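Local atomic coordinates of type-iv like pilin ttha1219 (Thermus thermophilus, PDB entry 5G23), a protein that is a type IV-like pilin, probably a component of the pilus-related machinery linked to DNA uptake in natural competence. Residues Ala148-Gly152 and Gly153-Arg157. Numbering follows the deposited sequence.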
ATOM      1  N   ALA B 148      14.657 -11.587   5.917  1.00 16.12           N
ATOM      2  CA  ALA B 148      15.044 -12.959   6.200  1.00 15.28           C
ATOM      3  C   ALA B 148      13.958 -13.884   5.632  1.00 14.44           C
ATOM      4  O   ALA B 148      12.873 -13.419   5.268  1.00 14.70           O
ATOM      5  CB  ALA B 148      15.140 -13.177   7.688  1.00 16.00           C
ATOM      6  N   TYR B 149      14.278 -15.166   5.506  1.00 13.27           N
ATOM      7  CA  TYR B 149      13.336 -16.101   4.987  1.00 14.21           C
ATOM      8  C   TYR B 149      13.278 -17.383   5.832  1.00 14.16           C
ATOM      9  O   TYR B 149      14.259 -17.794   6.472  1.00 13.77           O
ATOM     10  CB  TYR B 149      13.646 -16.431   3.518  1.00 13.71           C
ATOM     11  CG  TYR B 149      14.942 -17.140   3.288  1.00 14.09           C
ATOM     12  CD1 TYR B 149      16.098 -16.426   3.073  1.00 14.75           C
ATOM     13  CD2 TYR B 149      14.999 -18.563   3.122  1.00 15.39           C
ATOM     14  CE1 TYR B 149      17.282 -17.065   2.816  1.00 15.12           C
ATOM     15  CE2 TYR B 149      16.177 -19.193   2.820  1.00 16.77           C
ATOM     16  CZ  TYR B 149      17.301 -18.412   2.648  1.00 16.46           C
ATOM     17  OH  TYR B 149      18.489 -19.024   2.404  1.00 17.63           O
ATOM     18  N   LEU B 150      12.125 -18.025   5.790  1.00 14.92           N
ATOM     19  CA  LEU B 150      11.887 -19.208   6.594  1.00 16.17           C
ATOM     20  C   LEU B 150      11.912 -20.409   5.679  1.00 17.98           C
ATOM     21  O   LEU B 150      11.117 -20.514   4.736  1.00 18.45           O
ATOM     22  CB  LEU B 150      10.542 -19.112   7.303  1.00 17.05           C
ATOM     23  CG  LEU B 150      10.130 -20.290   8.192  1.00 18.31           C
ATOM     24  CD1 LEU B 150      11.171 -20.570   9.284  1.00 18.74           C
ATOM     25  CD2 LEU B 150       8.790 -20.011   8.801  1.00 18.93           C
ATOM     26  N   GLU B 151      12.868 -21.308   5.891  1.00 20.40           N
ATOM     27  CA  GLU B 151      12.993 -22.524   5.076  1.00 24.80           C
ATOM     28  C   GLU B 151      12.924 -23.734   5.989  1.00 27.92           C
ATOM     29  O   GLU B 151      13.787 -23.918   6.863  1.00 27.76           O
ATOM     30  CB  GLU B 151      14.308 -22.585   4.325  1.00 26.98           C
ATOM     31  CG  GLU B 151      14.454 -23.854   3.475  1.00 30.69           C
ATOM     32  CD  GLU B 151      15.842 -24.057   2.935  1.00 33.39           C
ATOM     33  OE1 GLU B 151      16.690 -23.163   3.092  1.00 33.27           O
ATOM     34  OE2 GLU B 151      16.071 -25.137   2.334  1.00 41.00           O
ATOM     35  N   GLY B 152      11.867 -24.516   5.859  1.00 30.98           N
ATOM     36  CA  GLY B 152      11.715 -25.716   6.701  1.00 33.53           C
ATOM     37  C   GLY B 152      11.791 -25.479   8.188  1.00 32.87           C
ATOM     38  O   GLY B 152      12.446 -26.241   8.861  1.00 38.42           O
ATOM     39  N   GLY B 153      11.197 -24.433   8.730  1.00 31.64           N
ATOM     40  CA  GLY B 153      11.377 -24.217  10.163  1.00 30.59           C
ATOM     41  C   GLY B 153      12.632 -23.473  10.634  1.00 28.71           C
ATOM     42  O   GLY B 153      12.691 -23.117  11.775  1.00 31.17           O
ATOM     43  N   THR B 154      13.638 -23.222   9.761  1.00 25.18           N
ATOM     44  CA  THR B 154      14.787 -22.426  10.116  1.00 22.10           C
ATOM     45  C   THR B 154      14.777 -21.031   9.410  1.00 18.07           C
ATOM     46  O   THR B 154      14.673 -20.941   8.192  1.00 16.28           O
ATOM     47  CB  THR B 154      16.070 -23.149   9.676  1.00 23.21           C
ATOM     48  OG1 THR B 154      16.114 -24.390  10.361  1.00 25.41           O
ATOM     49  CG2 THR B 154      17.315 -22.380  10.028  1.00 23.63           C
ATOM     50  N   TRP B 155      14.973 -19.970  10.165  1.00 16.55           N
ATOM     51  CA  TRP B 155      15.066 -18.628   9.602  1.00 15.40           C
ATOM     52  C   TRP B 155      16.512 -18.382   9.103  1.00 15.63           C
ATOM     53  O   TRP B 155      17.479 -18.741   9.811  1.00 14.39           O
ATOM     54  CB  TRP B 155      14.673 -17.546  10.661  1.00 15.42           C
ATOM     55  CG  TRP B 155      13.181 -17.448  10.861  1.00 15.59           C
ATOM     56  CD1 TRP B 155      12.432 -18.044  11.840  1.00 16.76           C
ATOM     57  CD2 TRP B 155      12.261 -16.746  10.029  1.00 15.79           C
ATOM     58  NE1 TRP B 155      11.076 -17.747  11.626  1.00 16.61           N
ATOM     59  CE2 TRP B 155      10.967 -16.944  10.545  1.00 16.34           C
ATOM     60  CE3 TRP B 155      12.404 -16.025   8.858  1.00 15.56           C
ATOM     61  CZ2 TRP B 155       9.838 -16.414   9.944  1.00 16.42           C
ATOM     62  CZ3 TRP B 155      11.282 -15.453   8.298  1.00 16.31           C
ATOM     63  CH2 TRP B 155      10.035 -15.668   8.820  1.00 16.10           C
ATOM     64  N   LYS B 156      16.651 -17.797   7.902  1.00 14.90           N
ATOM     65  CA  LYS B 156      17.971 -17.581   7.311  1.00 15.31           C
ATOM     66  C   LYS B 156      18.027 -16.156   6.769  1.00 14.18           C
ATOM     67  O   LYS B 156      16.983 -15.548   6.465  1.00 12.32           O
ATOM     68  CB  LYS B 156      18.164 -18.599   6.172  1.00 17.25           C
ATOM     69  CG  LYS B 156      18.246 -20.052   6.653  1.00 19.28           C
ATOM     70  CD  LYS B 156      18.380 -21.075   5.575  1.00 21.33           C
ATOM     71  CE  LYS B 156      18.443 -22.447   6.244  1.00 24.59           C
ATOM     72  NZ  LYS B 156      18.698 -23.482   5.265  1.00 27.22           N
ATOM     73  N   ARG B 157      19.243 -15.614   6.664  1.00 13.78           N
ATOM     74  CA  ARG B 157      19.430 -14.342   5.957  1.00 13.58           C
ATOM     75  C   ARG B 157      20.739 -14.415   5.241  1.00 14.04           C
ATOM     76  O   ARG B 157      21.833 -14.375   5.831  1.00 13.66           O
ATOM     77  CB  ARG B 157      19.357 -13.116   6.873  1.00 14.11           C
ATOM     78  CG  ARG B 157      19.683 -11.799   6.198  1.00 15.10           C
ATOM     79  CD  ARG B 157      19.374 -10.553   7.013  1.00 15.62           C
ATOM     80  NE  ARG B 157      19.944  -9.334   6.435  1.00 17.48           N
ATOM     81  CZ  ARG B 157      21.231  -8.948   6.572  1.00 20.64           C
ATOM     82  NH1 ARG B 157      22.062  -9.621   7.319  1.00 24.71           N
ATOM     83  NH2 ARG B 157      21.696  -7.919   5.915  1.00 22.19           N
TER
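Tyr-149 pairs with Lys-156, and Glu-151 with Thr-154, through two backbone hydrogen bonds each, making an antiparallel beta hairpin with a two-residue loop, Gly-152 and Gly-153 in the middle of a type I' turn. Both have positive phi, and at Gly-153 (phi 84°) a side chain would collide with the carbonyl oxygen of Gly-152, so glycine suits the bend. Between these pairs, Leu-150 faces Trp-155 at a non-hydrogen-bonded position. The broad indole takes two leucine carbons over one face: CB 3.6 Å from the six-membered ring's centroid, CD1 3.7 Å from Trp-155 NE1. Ala-148 CB packs 4.1 Å from Trp-155 CE3. Replacing Trp-155 with an alanine is likely to strip Leu-150 of this apolar surface and open a gap beside Ala-148. On the other face, the flat Tyr-149 ring supports Lys-156 CB, 3.9 Å from its centroid, in a CH-pi contact. With Lys-156 CG anti to the carbonyl carbon (chi1 -67°), the extended chain runs past the tyrosine, and NZ meets Glu-151 OE1 from above the carboxylate plane, a 3.0 Å salt bridge; a long, flexible cation suits this diagonal reach. Within this chain, strand 154-156 edges the four-stranded sheet, strand 141-151 separating it from strand 173-184, and Trp-155 also touches Leu-209 of helix 207-210.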